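PDB 3LYX: sensory box/GGDEF domain protein from Colwellia psychrerythraea, which probably senses a signal through its N-terminal PAS domain, the part present here, and passes it to a GGDEF domain of the diguanylate cyclase type. Local coordinates for residues W32-G35 / S36-L39; Y40-S43 / K44-I48; L55-P58 / G59-E62; E67-S70 / A71-Q75. All coordinates share one frame; numbering follows the deposited sequence.

Interaction 1: W32-G35 / S36-L39; sequences WNKG and SETL
Through W32-L39 the backbone turns from the end of strand 29-32 into helix 34-40, with N33 as N-cap and K34 O and G35 O accepting i to i+4 bonds from T38 N and L39 N. This is the strand-to-helix entry of the PAS fold, where the first helix after the opening hairpin packs beside the antiparallel sheet. N33 OD1 accepts from S36 N at 3.1 Å, the capping bond, with the donor 47° above the carbonyl plane and so not on a lone pair. A first torsion of 68° sets the N33 amide between its own backbone N and carbonyl carbon, folded back over the first turn. OD1 also receives I20 N, while ND2 donates to the carbonyls of F13 and D18, so the buried amide has partners on both its oxygen and its nitrogen and ties the helix start to neighbouring strand and loop. S36 OG lies 3.1 Å from N33 OD1 and is hydrogen-bonded to I20 O on strand 19-24. W32, its CG anti to the backbone N, lays its indole across the helix start: S36 CB sits 3.4 Å from the centroid of the W32 six-membered ring, a CH-pi contact only 13° off the ring normal. Replacing W32 with an alanine would probably uncover S36 CB and leave Y42 O without the indole N-H that now reaches it. At the pyrrole nitrogen the helix backbone approaches obliquely, W32 NE1 lying 3.5 Å from E37 N.

Interaction 2: Y40-S43 / K44-I48; sequences YGYS and KEQAI
S43 and Q46 grip each other in both directions at the start of helix 44-47, and this is the close part of the contact. Q46 CG stands anti to its carbonyl carbon, and the extended chain returns the amide to the residue before the helix. There Q46 OE1 takes S43 N at 3.1 Å, in the carbonyl plane on a lone pair, with a nearly straight N-H angle of 165°. In return S43 O receives weak bonds from Q46 N and A47 N. S43 is the N-cap, and the bond from its backbone N to the N3 side chain is one half of a capping box; the other half is not made, since S43 OG turns to E45 instead. The short helix belongs to the helical region between strands 29-32 and 78-85 of the PAS fold. Q46 CB meets the edge of the Y42 ring, 4.1 Å from Y42 CD1, the ring and amide planes being 70° apart. The outer side is looser. S43 OG donates to E45 OE1 at 3.1 Å, on the anti side of the carboxylate and 29° out of its plane, with E45 itself exposed. A water gives Q46 OE1 a second donor at 2.6 Å and reaches G41 O through a weak bond.

Interaction 3: L55-P58 / G59-E62; sequences LHVP and GDTE
H56 and T61 meet side chain to side chain across the turn that leads into helix 61-75, and hydrogen bonds do most of the joining. H56 ND1 and T61 OG1 are 3.3 Å apart in a bond that either could donate; the hydroxyl lies at the edge of the imidazole, in its plane, and the two side chains cross at about a right angle. T61 CG2 points anti to its backbone N (chi1 of OG1 -61°), which leaves the hydroxyl on the side facing the ring. In the backbone, D60 N donates to V57 O at 2.8 Å, closing the turn over P58 and G59. Water adds a second bridge: one molecule accepts from V57 N and donates to D60 OD2 at 2.7 Å, so D60 holds V57 at both its N and its O, the carboxylate through water and the backbone N-H directly. Packing is slight: D60 runs alongside V57 in the same direction, with D60 OD2 3.6 Å from V57 CB. The charge is met from the sheet, where R83 on strand 78-85 forms a salt bridge to D60 OD1. With an alanine at D60, R83 would probably lose its carboxylate mate and the bridging water one of its anchors. V57 to D60 thus form a surface turn at the N-terminal approach to a long helix, in the helical connection that precedes strand 78-85 of the PAS fold.

Interaction 4: E67-S70 / A71-Q75; sequences EVIS and AVENQ
A first torsion of -61° puts E73 CG anti to its own carbonyl carbon, and I69 CG2 stands anti to its backbone N, which brings the glutamate stem and the isoleucine methyl together one turn apart. The two side chains cross obliquely, I69 CG2 lying 3.8 Å from E73 CD, so the methyl rests against the end of the glutamate. E73 CG also closes on the backbone, 3.0 Å from I69 O, the same carbonyl that takes E73 N at 2.9 Å. On another side of the helix V68 and V72 form a looser apolar pair, with V68 CG1 and V72 CG2 4.3 Å apart. V68 packs on W78 and C98, and V72 on P100, so this side meets strands 78-85 and 91-102, while I69, E73 and N74 are exposed. Consecutive i to i+4 bonds hold the backbone: A71 N to E67 O is short at 2.7 Å, V72 N to V68 O is nearly straight at 167°, and N74 N to S70 O is longer at 3.2 Å. The pattern is that of an amphipathic alpha-helix, here the last part of helix 61-75, lying against the antiparallel sheet of the PAS domain.

From the N terminus, interaction 1 carries the chain from strand 29-32 into helix 34-40, and interaction 2 follows at once, turning from that helix into helix 44-47. The two touch: W32 NE1 lies 2.8 Å from Y42 O, a probable hydrogen bond. Interaction 3 comes later, at the entry to helix 61-75, and L55 reaches back to W32, Y40 and Y42 of the first two. Interaction 4 lies farther along the same helix, its nearest atoms about 5 Å from interaction 3, and on the opposite side of the chain's centre from interactions 1 and 2. The contacts run in series, none crossing or enclosing another, and together mark the helical path between strands 29-32 and 78-85.

Interaction 1: W32-G35 / S36-L39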
loop_
_atom_site.group_PDB
_atom_site.type_symbol
_atom_site.label_atom_id
_atom_site.label_comp_id
_atom_site.label_asym_id
_atom_site.label_seq_id
_atom_site.Cartn_x
_atom_site.Cartn_y
_atom_site.Cartn_z
ATOM N N TRP B 32 1.305 11.837 3.170
ATOM C CA TRP B 32 1.091 10.952 4.309
ATOM C C TRP B 32 -0.262 10.279 4.080
ATOM O O TRP B 32 -1.245 10.971 3.822
ATOM C CB TRP B 32 1.076 11.876 5.544
ATOM C CG TRP B 32 0.835 11.299 6.902
ATOM C CD1 TRP B 32 -0.368 11.159 7.532
ATOM C CD2 TRP B 32 1.831 10.892 7.844
ATOM N NE1 TRP B 32 -0.183 10.698 8.810
ATOM C CE2 TRP B 32 1.158 10.523 9.029
ATOM C CE3 TRP B 32 3.230 10.804 7.801
ATOM C CZ2 TRP B 32 1.833 10.074 10.163
ATOM C CZ3 TRP B 32 3.903 10.356 8.928
ATOM C CH2 TRP B 32 3.204 9.997 10.095
ATOM N N ASN B 33 -0.324 8.949 4.156
ATOM C CA ASN B 33 -1.596 8.248 3.940
ATOM C C ASN B 33 -2.214 7.824 5.268
ATOM O O ASN B 33 -1.605 7.995 6.327
ATOM C CB ASN B 33 -1.395 7.019 3.036
ATOM C CG ASN B 33 -0.586 5.918 3.709
ATOM O OD1 ASN B 33 0.153 6.166 4.660
ATOM N ND2 ASN B 33 -0.713 4.694 3.203
ATOM N N LYS B 34 -3.422 7.270 5.213
ATOM C CA LYS B 34 -4.129 6.838 6.417
ATOM C C LYS B 34 -3.313 5.825 7.200
ATOM O O LYS B 34 -3.314 5.831 8.437
ATOM C CB LYS B 34 -5.483 6.229 6.053
ATOM C CG LYS B 34 -6.393 7.140 5.226
ATOM C CD LYS B 34 -6.765 8.422 5.970
ATOM C CE LYS B 34 -7.646 9.320 5.104
ATOM N NZ LYS B 34 -8.068 10.574 5.804
ATOM N N GLY B 35 -2.623 4.950 6.470
ATOM C CA GLY B 35 -1.795 3.943 7.106
ATOM C C GLY B 35 -0.788 4.540 8.072
ATOM O O GLY B 35 -0.552 3.992 9.146
ATOM N N SER B 36 -0.190 5.666 7.695
ATOM C CA SER B 36 0.792 6.309 8.562
ATOM C C SER B 36 0.106 6.915 9.784
ATOM O O SER B 36 0.669 6.930 10.878
ATOM C CB SER B 36 1.559 7.383 7.789
ATOM O OG SER B 36 2.356 6.796 6.767
ATOM N N GLU B 37 -1.113 7.412 9.600
ATOM C CA GLU B 37 -1.851 7.978 10.721
ATOM C C GLU B 37 -2.090 6.884 11.760
ATOM O O GLU B 37 -1.907 7.104 12.956
ATOM C CB GLU B 37 -3.190 8.559 10.264
ATOM C CG GLU B 37 -4.167 8.782 11.420
ATOM C CD GLU B 37 -5.296 9.737 11.080
ATOM O OE1 GLU B 37 -5.787 9.714 9.934
ATOM O OE2 GLU B 37 -5.702 10.507 11.973
ATOM N N THR B 38 -2.488 5.704 11.290
ATOM C CA THR B 38 -2.742 4.568 12.172
ATOM C C THR B 38 -1.464 4.123 12.863
ATOM O O THR B 38 -1.469 3.824 14.056
ATOM C CB THR B 38 -3.315 3.346 11.397
ATOM O OG1 THR B 38 -4.585 3.682 10.823
ATOM C CG2 THR B 38 -3.508 2.158 12.333
ATOM N N LEU B 39 -0.360 4.092 12.125
ATOM C CA LEU B 39 0.902 3.644 12.705
ATOM C C LEU B 39 1.596 4.631 13.630
ATOM O O LEU B 39 1.988 4.274 14.742
ATOM C CB LEU B 39 1.877 3.250 11.598
ATOM C CG LEU B 39 3.276 2.803 12.027
ATOM C CD1 LEU B 39 3.205 1.484 12.806
ATOM C CD2 LEU B 39 4.123 2.637 10.789
#

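Interaction 2: Y40-S43 / K44-I48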
loop_
_atom_site.group_PDB
_atom_site.type_symbol
_atom_site.label_atom_id
_atom_site.label_comp_id
_atom_site.label_asym_id
_atom_site.label_seq_id
_atom_site.Cartn_x
_atom_site.Cartn_y
_atom_site.Cartn_z
ATOM N N TYR B 40 1.749 5.869 13.164
ATOM C CA TYR B 40 2.455 6.894 13.921
ATOM C C TYR B 40 1.603 7.727 14.870
ATOM O O TYR B 40 2.125 8.288 15.844
ATOM C CB TYR B 40 3.192 7.819 12.948
ATOM C CG TYR B 40 4.270 7.124 12.141
ATOM C CD1 TYR B 40 5.440 6.673 12.748
ATOM C CD2 TYR B 40 4.111 6.899 10.766
ATOM C CE1 TYR B 40 6.434 6.004 12.001
ATOM C CE2 TYR B 40 5.087 6.243 10.017
ATOM C CZ TYR B 40 6.244 5.797 10.642
ATOM O OH TYR B 40 7.213 5.145 9.910
ATOM N N GLY B 41 0.306 7.824 14.584
ATOM C CA GLY B 41 -0.582 8.584 15.446
ATOM C C GLY B 41 -0.988 9.954 14.937
ATOM O O GLY B 41 -1.989 10.499 15.388
ATOM N N TYR B 42 -0.223 10.510 14.002
ATOM C CA TYR B 42 -0.499 11.838 13.445
ATOM C C TYR B 42 -1.387 11.776 12.205
ATOM O O TYR B 42 -1.285 10.836 11.418
ATOM C CB TYR B 42 0.802 12.522 13.034
ATOM C CG TYR B 42 1.851 12.627 14.114
ATOM C CD1 TYR B 42 1.870 13.716 14.994
ATOM C CD2 TYR B 42 2.859 11.666 14.226
ATOM C CE1 TYR B 42 2.873 13.849 15.950
ATOM C CE2 TYR B 42 3.861 11.787 15.175
ATOM C CZ TYR B 42 3.865 12.884 16.032
ATOM O OH TYR B 42 4.875 13.028 16.947
ATOM N N SER B 43 -2.242 12.785 12.032
ATOM C CA SER B 43 -3.131 12.866 10.867
ATOM C C SER B 43 -2.372 13.650 9.791
ATOM O O SER B 43 -1.325 14.220 10.081
ATOM C CB SER B 43 -4.433 13.598 11.232
ATOM O OG SER B 43 -4.193 14.949 11.612
ATOM N N LYS B 44 -2.888 13.687 8.565
ATOM C CA LYS B 44 -2.217 14.409 7.481
ATOM C C LYS B 44 -1.909 15.863 7.852
ATOM O O LYS B 44 -0.822 16.370 7.561
ATOM C CB LYS B 44 -3.057 14.389 6.196
ATOM C CG LYS B 44 -3.413 13.005 5.675
ATOM C CD LYS B 44 -3.920 13.073 4.231
ATOM C CE LYS B 44 -4.285 11.687 3.672
ATOM N NZ LYS B 44 -5.512 11.140 4.321
ATOM N N GLU B 45 -2.868 16.526 8.497
ATOM C CA GLU B 45 -2.698 17.920 8.907
ATOM C C GLU B 45 -1.532 18.093 9.872
ATOM O O GLU B 45 -0.865 19.122 9.866
ATOM C CB GLU B 45 -3.963 18.445 9.595
ATOM C CG GLU B 45 -5.201 18.530 8.723
ATOM C CD GLU B 45 -5.781 17.170 8.413
ATOM O OE1 GLU B 45 -5.868 16.341 9.344
ATOM O OE2 GLU B 45 -6.157 16.937 7.245
ATOM N N GLN B 46 -1.291 17.089 10.706
ATOM C CA GLN B 46 -0.213 17.159 11.682
ATOM C C GLN B 46 1.134 16.661 11.174
ATOM O O GLN B 46 2.166 16.937 11.786
ATOM C CB GLN B 46 -0.574 16.352 12.922
ATOM C CG GLN B 46 -1.834 16.793 13.625
ATOM C CD GLN B 46 -2.194 15.851 14.749
ATOM O OE1 GLN B 46 -2.254 14.635 14.556
ATOM N NE2 GLN B 46 -2.436 16.404 15.934
ATOM N N ALA B 47 1.127 15.932 10.063
ATOM C CA ALA B 47 2.364 15.378 9.512
ATOM C C ALA B 47 2.991 16.147 8.347
ATOM O O ALA B 47 4.197 16.405 8.345
ATOM C CB ALA B 47 2.131 13.926 9.101
ATOM N N ILE B 48 2.183 16.509 7.359
ATOM C CA ILE B 48 2.692 17.213 6.187
ATOM C C ILE B 48 3.386 18.528 6.523
ATOM O O ILE B 48 2.839 19.357 7.240
ATOM C CB ILE B 48 1.562 17.474 5.174
ATOM C CG1 ILE B 48 0.993 16.133 4.684
ATOM C CG2 ILE B 48 2.096 18.264 3.991
ATOM C CD1 ILE B 48 -0.223 16.271 3.804
HETATM O O HOH W 1 -4.204 13.000 15.127
#

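Interaction 3: L55-P58 / G59-E62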
loop_
_atom_site.group_PDB
_atom_site.type_symbol
_atom_site.label_atom_id
_atom_site.label_comp_id
_atom_site.label_asym_id
_atom_site.label_seq_id
_atom_site.Cartn_x
_atom_site.Cartn_y
_atom_site.Cartn_z
ATOM N N LEU B 55 9.511 11.506 13.790
ATOM C CA LEU B 55 9.034 10.126 13.969
ATOM C C LEU B 55 10.103 9.198 14.565
ATOM O O LEU B 55 9.823 8.041 14.903
ATOM C CB LEU B 55 8.570 9.540 12.631
ATOM C CG LEU B 55 7.524 10.314 11.826
ATOM C CD1 LEU B 55 7.307 9.609 10.501
ATOM C CD2 LEU B 55 6.214 10.422 12.611
ATOM N N HIS B 56 11.325 9.711 14.679
ATOM C CA HIS B 56 12.445 8.953 15.234
ATOM C C HIS B 56 12.550 9.177 16.733
ATOM O O HIS B 56 12.018 10.155 17.276
ATOM C CB HIS B 56 13.771 9.420 14.627
ATOM C CG HIS B 56 13.889 9.190 13.155
ATOM N ND1 HIS B 56 14.770 9.897 12.366
ATOM C CD2 HIS B 56 13.256 8.322 12.332
ATOM C CE1 HIS B 56 14.673 9.476 11.118
ATOM N NE2 HIS B 56 13.761 8.521 11.070
ATOM N N VAL B 57 13.248 8.267 17.401
ATOM C CA VAL B 57 13.492 8.407 18.823
ATOM C C VAL B 57 14.728 9.301 18.805
ATOM O O VAL B 57 15.735 8.959 18.185
ATOM C CB VAL B 57 13.823 7.060 19.472
ATOM C CG1 VAL B 57 14.089 7.249 20.962
ATOM C CG2 VAL B 57 12.670 6.101 19.252
ATOM N N PRO B 58 14.662 10.463 19.471
ATOM C CA PRO B 58 15.766 11.427 19.527
ATOM C C PRO B 58 17.174 10.922 19.219
ATOM O O PRO B 58 17.863 11.483 18.367
ATOM C CB PRO B 58 15.634 11.997 20.932
ATOM C CG PRO B 58 14.143 12.113 21.056
ATOM C CD PRO B 58 13.657 10.776 20.504
ATOM N N GLY B 59 17.600 9.862 19.893
ATOM C CA GLY B 59 18.940 9.352 19.656
ATOM C C GLY B 59 19.249 8.781 18.279
ATOM O O GLY B 59 20.326 9.030 17.726
ATOM N N ASP B 60 18.299 8.033 17.720
ATOM C CA ASP B 60 18.474 7.364 16.431
ATOM C C ASP B 60 18.634 8.182 15.148
ATOM O O ASP B 60 19.307 7.739 14.217
ATOM C CB ASP B 60 17.323 6.377 16.212
ATOM C CG ASP B 60 17.080 5.480 17.412
ATOM O OD1 ASP B 60 18.008 5.313 18.234
ATOM O OD2 ASP B 60 15.962 4.930 17.531
ATOM N N THR B 61 18.022 9.359 15.091
ATOM C CA THR B 61 18.042 10.181 13.884
ATOM C C THR B 61 19.293 10.242 13.026
ATOM O O THR B 61 19.276 9.808 11.869
ATOM C CB THR B 61 17.610 11.624 14.187
ATOM O OG1 THR B 61 16.274 11.615 14.700
ATOM C CG2 THR B 61 17.646 12.472 12.913
ATOM N N GLU B 62 20.376 10.789 13.563
ATOM C CA GLU B 62 21.597 10.906 12.778
ATOM C C GLU B 62 22.089 9.578 12.210
ATOM O O GLU B 62 22.534 9.518 11.062
ATOM C CB GLU B 62 22.691 11.590 13.609
ATOM C CG GLU B 62 22.361 13.052 13.938
ATOM C CD GLU B 62 23.527 13.816 14.546
ATOM O OE1 GLU B 62 24.025 13.405 15.618
ATOM O OE2 GLU B 62 23.945 14.834 13.951
HETATM O O HOH W 2 14.191 6.118 15.950
#

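Interaction 4: E67-S70 / A71-Q75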
loop_
_atom_site.group_PDB
_atom_site.type_symbol
_atom_site.label_atom_id
_atom_site.label_comp_id
_atom_site.label_asym_id
_atom_site.label_seq_id
_atom_site.Cartn_x
_atom_site.Cartn_y
_atom_site.Cartn_z
ATOM N N GLU B 67 22.615 5.910 7.388
ATOM C CA GLU B 67 22.495 4.583 6.798
ATOM C C GLU B 67 21.591 4.629 5.559
ATOM O O GLU B 67 21.861 3.957 4.559
ATOM C CB GLU B 67 21.940 3.598 7.833
ATOM C CG GLU B 67 22.837 3.388 9.062
ATOM C CD GLU B 67 24.219 2.836 8.711
ATOM O OE1 GLU B 67 24.291 1.842 7.961
ATOM O OE2 GLU B 67 25.232 3.391 9.186
ATOM N N VAL B 68 20.530 5.429 5.625
ATOM C CA VAL B 68 19.603 5.566 4.502
ATOM C C VAL B 68 20.328 6.115 3.278
ATOM O O VAL B 68 20.306 5.506 2.203
ATOM C CB VAL B 68 18.427 6.514 4.853
ATOM C CG1 VAL B 68 17.531 6.712 3.633
ATOM C CG2 VAL B 68 17.621 5.937 5.999
ATOM N N ILE B 69 20.970 7.268 3.455
ATOM C CA ILE B 69 21.720 7.907 2.378
ATOM C C ILE B 69 22.765 6.935 1.843
ATOM O O ILE B 69 22.892 6.733 0.628
ATOM C CB ILE B 69 22.437 9.194 2.883
ATOM C CG1 ILE B 69 21.446 10.358 2.954
ATOM C CG2 ILE B 69 23.594 9.559 1.951
ATOM C CD1 ILE B 69 20.259 10.117 3.853
ATOM N N SER B 70 23.513 6.330 2.761
ATOM C CA SER B 70 24.553 5.385 2.391
ATOM C C SER B 70 23.995 4.220 1.581
ATOM O O SER B 70 24.560 3.836 0.554
ATOM C CB SER B 70 25.244 4.852 3.648
ATOM O OG SER B 70 26.338 4.026 3.306
ATOM N N ALA B 71 22.888 3.654 2.049
ATOM C CA ALA B 71 22.260 2.528 1.366
ATOM C C ALA B 71 21.757 2.924 -0.025
ATOM O O ALA B 71 21.963 2.199 -0.999
ATOM C CB ALA B 71 21.109 1.985 2.210
ATOM N N VAL B 72 21.099 4.074 -0.114
ATOM C CA VAL B 72 20.569 4.560 -1.386
ATOM C C VAL B 72 21.684 4.812 -2.410
ATOM O O VAL B 72 21.545 4.453 -3.582
ATOM C CB VAL B 72 19.733 5.848 -1.170
ATOM C CG1 VAL B 72 19.346 6.470 -2.506
ATOM C CG2 VAL B 72 18.472 5.506 -0.376
ATOM N N GLU B 73 22.790 5.408 -1.968
ATOM C CA GLU B 73 23.918 5.682 -2.861
ATOM C C GLU B 73 24.519 4.395 -3.424
ATOM O O GLU B 73 24.967 4.363 -4.565
ATOM C CB GLU B 73 25.034 6.437 -2.131
ATOM C CG GLU B 73 24.676 7.794 -1.554
ATOM C CD GLU B 73 25.893 8.477 -0.933
ATOM O OE1 GLU B 73 26.597 7.825 -0.129
ATOM O OE2 GLU B 73 26.150 9.660 -1.247
ATOM N N ASN B 74 24.537 3.341 -2.613
ATOM C CA ASN B 74 25.105 2.060 -3.023
ATOM C C ASN B 74 24.144 1.146 -3.766
ATOM O O ASN B 74 24.444 0.690 -4.868
ATOM C CB ASN B 74 25.634 1.299 -1.804
ATOM C CG ASN B 74 26.884 1.921 -1.215
ATOM O OD1 ASN B 74 27.297 1.567 -0.110
ATOM N ND2 ASN B 74 27.500 2.840 -1.949
ATOM N N GLN B 75 22.999 0.859 -3.152
ATOM C CA GLN B 75 22.015 -0.036 -3.756
ATOM C C GLN B 75 20.803 0.660 -4.367
ATOM O O GLN B 75 20.027 0.032 -5.090
ATOM C CB GLN B 75 21.525 -1.060 -2.725
ATOM C CG GLN B 75 22.593 -2.009 -2.215
ATOM C CD GLN B 75 23.229 -2.818 -3.329
ATOM O OE1 GLN B 75 22.546 -3.542 -4.056
ATOM N NE2 GLN B 75 24.548 -2.699 -3.469
#